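Local coordinates for peptidase M14 domain-containing protein (Shewanella amazonensis, PDB 2QVP), which is an uncharacterised member of the peptidase M14 family, probably a zinc-dependent hydrolase of metallocarboxypeptidase type, at residues Pro66-Ile70 with Phe266-Ala271; Gly164-Cys168 with Ala262-Phe266; Gln8-Trp12 with Ala114-Arg118; Asn120-Pro126 with Asp142-Glu146. One frame throughout, in Å; residues are numbered along the deposited sequence.

In the fold
Contacts 1 and 2 are buried and share elements: both lay helix 252-270 on the same sheet, against the neighbouring strands 67-72 and 165-171, and Phe266 belongs to both. Their centres are about 7 Å apart, and their chemistry is aliphatic and ring packing, with a selenomethionine methyl on a cysteine sulfur in contact 2. Contacts 3 and 4 lie farther out, on the other side of the chain's centre from contact 1, and are built on loops and helix ends. Contact 3 is at the surface, held mainly by backbone atoms. Contact 4, partly buried, relies on an amide-carboxylate pair and a bridging water. Its first segment follows closely on 114-118, with the two centres about 15 Å apart.

Contact 1 of 4, residues Pro66-Ile70 with Phe266-Ala271; sequences PNLLI and FVNMLA
The ring of Phe266 meets the strand 67-70 obliquely, through the CE2-CZ corner. CE2 comes to 3.7 Å from CG of Leu68 and also nears the carbonyl O of Leu69 and CG1 of Ile70, so three successive residues of the strand border this part of the ring. Phe266 reaches them because its CG stands anti to the backbone N (chi1 173°), which carries the ring out from the helix to the sheet; Leu68 comes from the other direction and slides past it.

Leu68 is the main wedge. Both its methyls touch Leu270: CD1 meets CD1 of Leu270 at 3.8 Å and also its CB, and CD2 meets the same CB. CD2 reaches the helix backbone as well, 3.9 Å from CA of Val267. The chi1 of Leu68, -97°, is well off a staggered value. Beside it, CD1 of Ile70 lies 4.3 Å from CG2 of Val267 in its modelled conformer, a looser touch.

Where the helix ends, the Pro66 ring takes over. Its CG rests 3.5 Å from the carbonyl O of Leu270 and 3.8 Å from CB of Ala271.

Strand and helix run antiparallel, at 166°, with their axes 10.1 Å apart. Such a helix laid flat on a mixed sheet is the layered alpha/beta architecture of the zinc exopeptidase fold, to which the M14 peptidases belong.

Contact 2 of 4, residues Gly164-Cys168 with Ala262-Phe266; sequences GILTC and AMNTF
Leu166 sits squarely on the Phe266 ring: its CB lies 3.5 Å from the ring centroid and only 1° off the normal, a CH-pi contact over the centre of one face. The ring's CZ end reaches the strand backbone. There the carbonyl carbon C of Gly164 lies at the ring edge, near its plane, 3.7 Å from CZ of Phe266. The carbonyl O of Ile165 approaches CE1 of Phe266 to 3.6 Å. Face and edge are thus both engaged, which should leave the ring little room to turn.

Beyond CB, Leu166 swings its CG anti to the backbone N (chi1 168°) and lowers CD2 between two turns of the helix. CD2 is 3.7 Å from CB of Phe266 and 3.8 Å from CG of Met263. Met263 is present as selenomethionine; its chain runs extended beyond CG and brings the terminal methyl CE to SG of Cys168 at 3.3 Å, a tight approach, short enough to be taken with caution.

Packing is slacker at Ala262, whose methyl stays 4.9 Å from the strand even though CB points that way. The contact itself is buried throughout. Partial exposure begins only at Asn264, which points away from the strand, and at Thr265, beside helices 80-91 and 190-200.

Cys168 brings the strand to within about 9 Å of the side chain of Glu245, the predicted proton donor/acceptor. Strand and helix run almost exactly antiparallel (177°), a central strand of the mixed sheet backed by the C-terminal helix, as expected of the zinc-peptidase fold.

Contact 3 of 4, residues Gln8-Trp12 with Ala114-Arg118; sequences QTFVW and AKGHR
Phe10 and Gly116 join the two segments through their backbones: N of Phe10 donates to O of Gly116 at 2.7 Å, with an N-H...O angle of 156°. The same oxygen lies at the edge of the Phe10 ring, near its plane and 3.8 Å from CD1. In return CA of Gly116 sends a C-H toward O of Phe10, at 3.3 Å, so the chains are drawn close where Gly116 has no side chain to hold them apart.

Thr9 can be followed atom by atom, and all of it gathers round one acceptor. CB stands 3.9 Å from the carbonyl O of Lys115. From there the methyl CG2 comes to 3.5 Å of that O, and OG1, anti to the carbonyl carbon of its own residue, donates a weak hydrogen bond to it at 3.3 Å.

At the exposed end, Gln8 and His117 lie side by side and point the same way, CG of Gln8 being 3.9 Å from CB of His117 and the amide and ring planes 24° apart. A water also links O of Gln8 to N of Arg118, although its distance to the Gln8 oxygen is short enough to be doubtful.

Gly116, with positive phi, is the C-prime residue of a Schellman motif closing helix 110-115. The contact therefore lays the N-terminal loop, just before strand 13-14, across the end of that helix, with Arg118 beyond it salt-bridged, in the modelled conformer, through NE to Glu77 and through NH2 to Glu78.

Contact 4 of 4, residues Asn120-Pro126 with Asp142-Glu146; sequences NELGENP and DTSAE. With SO4 (sulfate ion), chain D.
Asn120 reaches across to Glu146 with its ND2, 2.8 Å from OE1 and, in a weaker bond, 3.2 Å from OE2. Its CG stands between the backbone N and carbonyl carbon (chi1 65°), the crowded position, which brings the amide over; the second torsion then turns ND2 to the carboxylate and OD1 back to N of Glu124 at 2.9 Å, that donor lying above the carbonyl plane. Glu146 bends at chi2 (82°), bringing its carboxylate round to the amide, their planes 53° apart.

OE1 of Glu146 is gripped twice, by ND2 on the syn lone pair and by OG of Ser144, at 3.1 Å, on the anti one. Two donors should favour the charged form of this buried acid.

Ser144 is the N-cap of helix 145-152, its OG also accepting a hydrogen bond from N of Gly147, while Asn120 opens the type I turn that ends at Gly123; contact 4 thus joins a helix start to a turn-bearing loop.

CB of Glu124 packs on CB of Ser144 at 3.6 Å, and CG of Pro126 lies 3.5 Å from OE1 of Glu146. A water joins O of Pro126 to N of Ser144. The Asn125 side chain sets off away from 142-146 and gives ND2 to O1 of a sulfate, probably from the crystallisation liquor, at 2.6 Å, while its OD1 accepts from His75 and Asn127.

Contact 1 of 4, residues Pro66-Ile70 with Phe266-Ala271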
loop_
_atom_site.group_PDB
_atom_site.type_symbol
_atom_site.label_atom_id
_atom_site.label_comp_id
_atom_site.label_asym_id
_atom_site.label_seq_id
_atom_site.Cartn_x
_atom_site.Cartn_y
_atom_site.Cartn_z
ATOM N N PRO A 66 -18.565 -1.821 0.013
ATOM C CA PRO A 66 -17.346 -2.231 -0.690
ATOM C C PRO A 66 -16.229 -2.697 0.264
ATOM O O PRO A 66 -16.157 -2.250 1.404
ATOM C CB PRO A 66 -16.912 -0.961 -1.449
ATOM C CG PRO A 66 -17.586 0.172 -0.758
ATOM C CD PRO A 66 -18.878 -0.394 -0.223
ATOM N N ASN A 67 -15.439 -3.630 -0.228
ATOM C CA ASN A 67 -14.293 -4.179 0.437
ATOM C C ASN A 67 -13.081 -3.566 -0.204
ATOM O O ASN A 67 -12.720 -3.923 -1.336
ATOM C CB ASN A 67 -14.228 -5.694 0.298
ATOM C CG ASN A 67 -15.384 -6.406 0.994
ATOM O OD1 ASN A 67 -16.232 -5.777 1.634
ATOM N ND2 ASN A 67 -15.441 -7.730 0.831
ATOM N N LEU A 68 -12.468 -2.634 0.524
ATOM C CA LEU A 68 -11.263 -1.967 0.090
ATOM C C LEU A 68 -10.062 -2.414 0.949
ATOM O O LEU A 68 -10.200 -2.572 2.135
ATOM C CB LEU A 68 -11.444 -0.456 0.177
ATOM C CG LEU A 68 -11.848 0.358 -1.049
ATOM C CD1 LEU A 68 -12.745 -0.383 -2.034
ATOM C CD2 LEU A 68 -12.409 1.706 -0.564
ATOM N N LEU A 69 -8.917 -2.651 0.304
ATOM C CA LEU A 69 -7.673 -3.006 1.003
ATOM C C LEU A 69 -6.607 -1.965 0.679
ATOM O O LEU A 69 -6.435 -1.579 -0.496
ATOM C CB LEU A 69 -7.186 -4.396 0.617
ATOM C CG LEU A 69 -5.868 -4.911 1.249
ATOM C CD1 LEU A 69 -5.941 -4.954 2.758
ATOM C CD2 LEU A 69 -5.505 -6.274 0.692
ATOM N N ILE A 70 -5.897 -1.519 1.717
ATOM C CA ILE A 70 -4.792 -0.637 1.570
ATOM C C ILE A 70 -3.555 -1.348 2.092
ATOM O O ILE A 70 -3.569 -1.800 3.230
ATOM C CB ILE A 70 -4.968 0.681 2.340
ATOM C CG1 ILE A 70 -6.272 1.410 1.920
ATOM C CG2 ILE A 70 -3.730 1.531 2.116
ATOM C CD1 ILE A 70 -6.480 2.757 2.571
ATOM N N PHE A 266 -8.691 7.422 -2.660
ATOM C CA PHE A 266 -8.999 6.036 -2.982
ATOM C C PHE A 266 -10.308 5.593 -2.305
ATOM O O PHE A 266 -11.213 5.097 -2.995
ATOM C CB PHE A 266 -7.795 5.152 -2.598
ATOM C CG PHE A 266 -8.038 3.681 -2.714
ATOM C CD1 PHE A 266 -8.020 3.048 -3.952
ATOM C CD2 PHE A 266 -8.235 2.918 -1.569
ATOM C CE1 PHE A 266 -8.214 1.658 -4.023
ATOM C CE2 PHE A 266 -8.426 1.554 -1.622
ATOM C CZ PHE A 266 -8.422 0.919 -2.837
ATOM N N VAL A 267 -10.414 5.822 -0.995
ATOM C CA VAL A 267 -11.617 5.482 -0.215
ATOM C C VAL A 267 -12.802 6.367 -0.605
ATOM O O VAL A 267 -13.936 5.879 -0.685
ATOM C CB VAL A 267 -11.337 5.550 1.331
ATOM C CG1 VAL A 267 -12.618 5.434 2.157
ATOM C CG2 VAL A 267 -10.365 4.467 1.737
ATOM N N ASN A 268 -12.534 7.664 -0.836
ATOM C CA ASN A 268 -13.558 8.651 -1.271
ATOM C C ASN A 268 -14.270 8.257 -2.558
ATOM O O ASN A 268 -15.491 8.347 -2.648
ATOM C CB ASN A 268 -12.982 10.062 -1.549
ATOM C CG ASN A 268 -12.835 10.934 -0.317
ATOM O OD1 ASN A 268 -13.065 10.524 0.838
ATOM N ND2 ASN A 268 -12.420 12.184 -0.576
HETATM N N MSE A 269 -13.496 7.885 -3.570
HETATM C CA MSE A 269 -14.037 7.460 -4.863
HETATM C C MSE A 269 -14.821 6.141 -4.775
HETATM O O MSE A 269 -15.970 6.043 -5.236
HETATM C CB MSE A 269 -12.899 7.285 -5.883
HETATM C CG MSE A 269 -12.168 8.554 -6.315
HETATM SE SE MSE A 269 -13.149 9.673 -7.590
HETATM C CE MSE A 269 -14.420 10.619 -6.433
ATOM N N LEU A 270 -14.173 5.133 -4.206
ATOM C CA LEU A 270 -14.743 3.801 -4.114
ATOM C C LEU A 270 -15.793 3.587 -3.020
ATOM O O LEU A 270 -16.573 2.624 -3.113
ATOM C CB LEU A 270 -13.606 2.771 -4.002
ATOM C CG LEU A 270 -12.553 2.826 -5.120
ATOM C CD1 LEU A 270 -11.608 1.662 -4.967
ATOM C CD2 LEU A 270 -13.195 2.843 -6.524
ATOM N N ALA A 271 -15.827 4.445 -2.010
ATOM C CA ALA A 271 -16.859 4.366 -0.964
ATOM C C ALA A 271 -17.305 5.797 -0.599
ATOM O O ALA A 271 -17.003 6.282 0.489
ATOM C CB ALA A 271 -16.331 3.618 0.220
#

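Contact 2 of 4, residues Gly164-Cys168 with Ala262-Phe266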
loop_
_atom_site.group_PDB
_atom_site.type_symbol
_atom_site.label_atom_id
_atom_site.label_comp_id
_atom_site.label_asym_id
_atom_site.label_seq_id
_atom_site.Cartn_x
_atom_site.Cartn_y
_atom_site.Cartn_z
ATOM N N GLY A 164 -11.378 -3.044 -4.592
ATOM C CA GLY A 164 -10.212 -2.192 -4.788
ATOM C C GLY A 164 -8.993 -2.516 -3.937
ATOM O O GLY A 164 -9.129 -2.874 -2.799
ATOM N N ILE A 165 -7.806 -2.357 -4.527
ATOM C CA ILE A 165 -6.528 -2.456 -3.868
ATOM C C ILE A 165 -5.727 -1.161 -4.129
ATOM O O ILE A 165 -5.682 -0.648 -5.252
ATOM C CB ILE A 165 -5.689 -3.718 -4.274
ATOM C CG1 ILE A 165 -4.285 -3.666 -3.655
ATOM C CG2 ILE A 165 -5.593 -3.972 -5.826
ATOM C CD1 ILE A 165 -4.308 -3.598 -2.138
ATOM N N LEU A 166 -5.169 -0.596 -3.062
ATOM C CA LEU A 166 -4.240 0.503 -3.164
ATOM C C LEU A 166 -2.989 0.068 -2.406
ATOM O O LEU A 166 -3.119 -0.264 -1.223
ATOM C CB LEU A 166 -4.791 1.763 -2.542
ATOM C CG LEU A 166 -3.818 2.957 -2.310
ATOM C CD1 LEU A 166 -3.284 3.518 -3.614
ATOM C CD2 LEU A 166 -4.468 4.060 -1.524
ATOM N N THR A 167 -1.834 -0.021 -3.090
ATOM C CA THR A 167 -0.571 -0.302 -2.411
ATOM C C THR A 167 0.264 0.974 -2.498
ATOM O O THR A 167 0.382 1.580 -3.547
ATOM C CB THR A 167 0.183 -1.495 -2.977
ATOM O OG1 THR A 167 -0.726 -2.580 -3.154
ATOM C CG2 THR A 167 1.251 -1.915 -2.016
ATOM N N CYS A 168 0.855 1.372 -1.373
ATOM C CA CYS A 168 1.562 2.623 -1.293
ATOM C C CYS A 168 3.067 2.473 -1.314
ATOM O O CYS A 168 3.699 2.194 -0.286
ATOM C CB CYS A 168 1.043 3.373 -0.059
ATOM S SG CYS A 168 -0.754 3.783 -0.326
ATOM N N ALA A 262 -3.703 10.253 -1.023
ATOM C CA ALA A 262 -4.060 9.211 -1.993
ATOM C C ALA A 262 -5.004 8.167 -1.363
ATOM O O ALA A 262 -5.941 7.733 -2.021
ATOM C CB ALA A 262 -2.818 8.534 -2.543
HETATM N N MSE A 263 -4.764 7.783 -0.092
HETATM C CA MSE A 263 -5.636 6.825 0.623
HETATM C C MSE A 263 -7.030 7.397 0.814
HETATM O O MSE A 263 -8.032 6.697 0.588
HETATM C CB MSE A 263 -5.041 6.399 1.967
HETATM C CG MSE A 263 -3.756 5.624 1.828
HETATM SE SE MSE A 263 -2.763 5.413 3.452
HETATM C CE MSE A 263 -1.004 5.097 2.720
ATOM N N ASN A 264 -7.093 8.670 1.189
ATOM C CA ASN A 264 -8.371 9.404 1.284
ATOM C C ASN A 264 -9.134 9.430 -0.032
ATOM O O ASN A 264 -10.324 9.164 -0.040
ATOM C CB ASN A 264 -8.169 10.861 1.721
ATOM C CG ASN A 264 -7.796 11.000 3.191
ATOM O OD1 ASN A 264 -8.230 10.217 4.044
ATOM N ND2 ASN A 264 -7.002 12.030 3.495
ATOM N N THR A 265 -8.446 9.754 -1.128
ATOM C CA THR A 265 -9.050 9.809 -2.468
ATOM C C THR A 265 -9.517 8.439 -2.918
ATOM O O THR A 265 -10.600 8.323 -3.476
ATOM C CB THR A 265 -8.063 10.368 -3.506
ATOM O OG1 THR A 265 -7.566 11.627 -3.042
ATOM C CG2 THR A 265 -8.726 10.571 -4.851
ATOM N N PHE A 266 -8.691 7.422 -2.660
ATOM C CA PHE A 266 -8.999 6.036 -2.982
ATOM C C PHE A 266 -10.308 5.593 -2.305
ATOM O O PHE A 266 -11.213 5.097 -2.995
ATOM C CB PHE A 266 -7.795 5.152 -2.598
ATOM C CG PHE A 266 -8.038 3.681 -2.714
ATOM C CD1 PHE A 266 -8.020 3.048 -3.952
ATOM C CD2 PHE A 266 -8.235 2.918 -1.569
ATOM C CE1 PHE A 266 -8.214 1.658 -4.023
ATOM C CE2 PHE A 266 -8.426 1.554 -1.622
ATOM C CZ PHE A 266 -8.422 0.919 -2.837
#

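Contact 3 of 4, residues Gln8-Trp12 with Ala114-Arg118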
loop_
_atom_site.group_PDB
_atom_site.type_symbol
_atom_site.label_atom_id
_atom_site.label_comp_id
_atom_site.label_asym_id
_atom_site.label_seq_id
_atom_site.Cartn_x
_atom_site.Cartn_y
_atom_site.Cartn_z
ATOM N N GLN A 8 21.857 1.676 -0.387
ATOM C CA GLN A 8 21.084 0.600 0.295
ATOM C C GLN A 8 20.229 1.152 1.449
ATOM O O GLN A 8 19.016 1.098 1.358
ATOM C CB GLN A 8 22.001 -0.515 0.824
ATOM C CG GLN A 8 21.241 -1.707 1.473
ATOM C CD GLN A 8 22.052 -2.504 2.504
ATOM O OE1 GLN A 8 21.994 -3.747 2.524
ATOM N NE2 GLN A 8 22.783 -1.796 3.383
ATOM N N THR A 9 20.845 1.636 2.534
ATOM C CA THR A 9 20.086 2.133 3.712
ATOM C C THR A 9 19.603 3.559 3.518
ATOM O O THR A 9 20.409 4.438 3.186
ATOM C CB THR A 9 20.882 1.995 5.044
ATOM O OG1 THR A 9 20.764 0.642 5.482
ATOM C CG2 THR A 9 20.327 2.902 6.159
ATOM N N PHE A 10 18.298 3.774 3.754
ATOM C CA PHE A 10 17.637 5.074 3.633
ATOM C C PHE A 10 16.852 5.416 4.902
ATOM O O PHE A 10 15.946 4.668 5.291
ATOM C CB PHE A 10 16.668 5.074 2.459
ATOM C CG PHE A 10 17.310 4.861 1.100
ATOM C CD1 PHE A 10 17.518 3.593 0.611
ATOM C CD2 PHE A 10 17.658 5.934 0.299
ATOM C CE1 PHE A 10 18.097 3.377 -0.650
ATOM C CE2 PHE A 10 18.234 5.728 -0.975
ATOM C CZ PHE A 10 18.453 4.448 -1.436
ATOM N N VAL A 11 17.170 6.555 5.521
ATOM C CA VAL A 11 16.538 7.006 6.759
ATOM C C VAL A 11 16.261 8.495 6.709
ATOM O O VAL A 11 17.106 9.266 6.272
ATOM C CB VAL A 11 17.434 6.759 7.999
ATOM C CG1 VAL A 11 16.635 7.043 9.298
ATOM C CG2 VAL A 11 18.016 5.341 7.988
ATOM N N TRP A 12 15.063 8.890 7.112
ATOM C CA TRP A 12 14.696 10.273 7.235
ATOM C C TRP A 12 14.084 10.541 8.625
ATOM O O TRP A 12 13.646 9.638 9.323
ATOM C CB TRP A 12 13.703 10.662 6.155
ATOM C CG TRP A 12 14.143 10.419 4.746
ATOM C CD1 TRP A 12 14.733 11.324 3.906
ATOM C CD2 TRP A 12 13.988 9.212 3.986
ATOM N NE1 TRP A 12 14.964 10.760 2.692
ATOM C CE2 TRP A 12 14.528 9.461 2.704
ATOM C CE3 TRP A 12 13.427 7.951 4.251
ATOM C CZ2 TRP A 12 14.521 8.498 1.690
ATOM C CZ3 TRP A 12 13.442 6.983 3.251
ATOM C CH2 TRP A 12 13.986 7.266 1.987
ATOM N N ALA A 114 12.697 -1.542 9.438
ATOM C CA ALA A 114 13.487 -1.270 10.627
ATOM C C ALA A 114 14.902 -0.808 10.301
ATOM O O ALA A 114 15.501 -0.091 11.101
ATOM C CB ALA A 114 13.544 -2.508 11.534
ATOM N N LYS A 115 15.446 -1.243 9.161
ATOM C CA LYS A 115 16.807 -0.880 8.727
ATOM C C LYS A 115 16.868 0.147 7.614
ATOM O O LYS A 115 17.954 0.639 7.284
ATOM C CB LYS A 115 17.555 -2.154 8.287
ATOM C CG LYS A 115 17.684 -3.228 9.407
ATOM C CD LYS A 115 18.526 -2.758 10.610
ATOM C CE LYS A 115 18.508 -3.763 11.742
ATOM N NZ LYS A 115 19.053 -5.080 11.288
ATOM N N GLY A 116 15.721 0.482 7.038
ATOM C CA GLY A 116 15.658 1.428 5.928
ATOM C C GLY A 116 16.163 0.874 4.611
ATOM O O GLY A 116 16.670 1.646 3.793
ATOM N N HIS A 117 16.053 -0.444 4.392
ATOM C CA HIS A 117 16.471 -1.033 3.108
ATOM C C HIS A 117 15.337 -1.797 2.454
ATOM O O HIS A 117 14.462 -2.345 3.119
ATOM C CB HIS A 117 17.780 -1.851 3.172
ATOM C CG HIS A 117 17.777 -3.022 4.106
ATOM N ND1 HIS A 117 16.944 -4.113 3.951
ATOM C CD2 HIS A 117 18.623 -3.338 5.118
ATOM C CE1 HIS A 117 17.220 -5.014 4.878
ATOM N NE2 HIS A 117 18.240 -4.573 5.595
ATOM N N ARG A 118 15.408 -1.808 1.128
ATOM C CA ARG A 118 14.390 -2.425 0.278
ATOM C C ARG A 118 14.053 -3.862 0.615
ATOM O O ARG A 118 12.901 -4.164 0.825
ATOM C CB ARG A 118 14.755 -2.308 -1.224
ATOM C CG ARG A 118 13.819 -3.115 -2.152
ATOM C CD ARG A 118 13.886 -2.806 -3.657
ATOM N NE ARG A 118 13.022 -1.694 -4.091
ATOM C CZ ARG A 118 12.595 -1.503 -5.346
ATOM N NH1 ARG A 118 12.882 -2.353 -6.341
ATOM N NH2 ARG A 118 11.823 -0.457 -5.620
HETATM O O HOH W 1 17.822 -0.630 0.011
#

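Contact 4 of 4, residues Asn120-Pro126 with Asp142-Glu146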
loop_
_atom_site.group_PDB
_atom_site.type_symbol
_atom_site.label_atom_id
_atom_site.label_comp_id
_atom_site.label_asym_id
_atom_site.label_seq_id
_atom_site.Cartn_x
_atom_site.Cartn_y
_atom_site.Cartn_z
ATOM N N ASN A 120 14.082 -7.714 2.655
ATOM C CA ASN A 120 13.930 -8.202 4.031
ATOM C C ASN A 120 15.311 -8.659 4.507
ATOM O O ASN A 120 16.250 -8.644 3.721
ATOM C CB ASN A 120 12.868 -9.316 4.164
ATOM C CG ASN A 120 13.221 -10.620 3.414
ATOM O OD1 ASN A 120 14.361 -10.845 2.978
ATOM N ND2 ASN A 120 12.217 -11.502 3.288
ATOM N N GLU A 121 15.410 -9.098 5.764
ATOM C CA GLU A 121 16.690 -9.559 6.371
ATOM C C GLU A 121 17.367 -10.702 5.593
ATOM O O GLU A 121 18.590 -10.836 5.630
ATOM C CB GLU A 121 16.469 -9.968 7.839
ATOM C CG GLU A 121 15.550 -11.223 8.008
ATOM C CD GLU A 121 15.141 -11.537 9.443
ATOM O OE1 GLU A 121 15.355 -10.692 10.357
ATOM O OE2 GLU A 121 14.572 -12.644 9.633
ATOM N N LEU A 122 16.563 -11.509 4.894
ATOM C CA LEU A 122 17.048 -12.606 4.042
ATOM C C LEU A 122 17.447 -12.175 2.614
ATOM O O LEU A 122 17.852 -13.030 1.837
ATOM C CB LEU A 122 15.966 -13.707 3.959
ATOM C CG LEU A 122 15.491 -14.365 5.264
ATOM C CD1 LEU A 122 14.195 -15.143 5.050
ATOM C CD2 LEU A 122 16.602 -15.257 5.838
ATOM N N GLY A 123 17.336 -10.882 2.275
ATOM C CA GLY A 123 17.642 -10.340 0.933
ATOM C C GLY A 123 16.555 -10.491 -0.134
ATOM O O GLY A 123 16.758 -10.099 -1.289
ATOM N N GLU A 124 15.380 -10.977 0.287
ATOM C CA GLU A 124 14.247 -11.257 -0.598
ATOM C C GLU A 124 13.420 -9.993 -0.829
ATOM O O GLU A 124 13.306 -9.161 0.064
ATOM C CB GLU A 124 13.326 -12.316 0.025
ATOM C CG GLU A 124 13.948 -13.683 0.351
ATOM C CD GLU A 124 14.171 -14.580 -0.866
ATOM O OE1 GLU A 124 13.407 -14.483 -1.866
ATOM O OE2 GLU A 124 15.099 -15.425 -0.795
ATOM N N ASN A 125 12.834 -9.875 -2.010
ATOM C CA ASN A 125 11.939 -8.781 -2.392
ATOM C C ASN A 125 10.500 -9.209 -2.069
ATOM O O ASN A 125 9.933 -10.015 -2.807
ATOM C CB ASN A 125 12.066 -8.482 -3.892
ATOM C CG ASN A 125 11.099 -7.396 -4.373
ATOM O OD1 ASN A 125 10.373 -6.764 -3.593
ATOM N ND2 ASN A 125 11.114 -7.156 -5.669
ATOM N N PRO A 126 9.882 -8.662 -0.994
ATOM C CA PRO A 126 8.514 -9.092 -0.691
ATOM C C PRO A 126 7.392 -8.717 -1.655
ATOM O O PRO A 126 6.327 -9.284 -1.526
ATOM C CB PRO A 126 8.246 -8.473 0.714
ATOM C CG PRO A 126 9.617 -8.186 1.275
ATOM C CD PRO A 126 10.369 -7.731 0.049
ATOM N N ASP A 142 10.526 -17.441 -6.454
ATOM C CA ASP A 142 10.974 -16.119 -5.971
ATOM C C ASP A 142 10.092 -15.466 -4.884
ATOM O O ASP A 142 10.267 -14.281 -4.616
ATOM C CB ASP A 142 11.143 -15.164 -7.165
ATOM C CG ASP A 142 9.827 -14.837 -7.878
ATOM O OD1 ASP A 142 8.833 -15.615 -7.809
ATOM O OD2 ASP A 142 9.820 -13.794 -8.548
ATOM N N THR A 143 9.164 -16.194 -4.256
ATOM C CA THR A 143 8.307 -15.569 -3.237
ATOM C C THR A 143 9.118 -15.428 -1.954
ATOM O O THR A 143 9.862 -16.321 -1.586
ATOM C CB THR A 143 6.984 -16.357 -3.019
ATOM O OG1 THR A 143 6.390 -16.615 -4.292
ATOM C CG2 THR A 143 5.994 -15.600 -2.176
ATOM N N SER A 144 9.030 -14.267 -1.315
ATOM C CA SER A 144 9.706 -14.021 -0.052
ATOM C C SER A 144 8.889 -14.659 1.061
ATOM O O SER A 144 7.709 -15.010 0.849
ATOM C CB SER A 144 9.746 -12.538 0.218
ATOM O OG SER A 144 8.444 -12.126 0.605
ATOM N N ALA A 145 9.507 -14.799 2.240
ATOM C CA ALA A 145 8.821 -15.310 3.451
ATOM C C ALA A 145 7.500 -14.577 3.750
ATOM O O ALA A 145 6.504 -15.198 4.109
ATOM C CB ALA A 145 9.745 -15.223 4.671
ATOM N N GLU A 146 7.500 -13.261 3.577
ATOM C CA GLU A 146 6.319 -12.426 3.807
ATOM C C GLU A 146 5.249 -12.709 2.754
ATOM O O GLU A 146 4.045 -12.793 3.051
ATOM C CB GLU A 146 6.666 -10.930 3.786
ATOM C CG GLU A 146 7.697 -10.466 4.852
ATOM C CD GLU A 146 9.151 -10.692 4.493
ATOM O OE1 GLU A 146 9.443 -11.019 3.296
ATOM O OE2 GLU A 146 9.990 -10.529 5.420
HETATM S S SO4 D . 9.444 -4.754 -7.585
HETATM O O1 SO4 D . 9.462 -5.275 -6.226
HETATM O O2 SO4 D . 9.492 -3.308 -7.605
HETATM O O3 SO4 D . 10.584 -5.279 -8.328
HETATM O O4 SO4 D . 8.181 -5.145 -8.229
HETATM O O HOH W 2 12.967 -12.369 -3.690
HETATM O O HOH W 3 6.967 -12.115 -1.916
#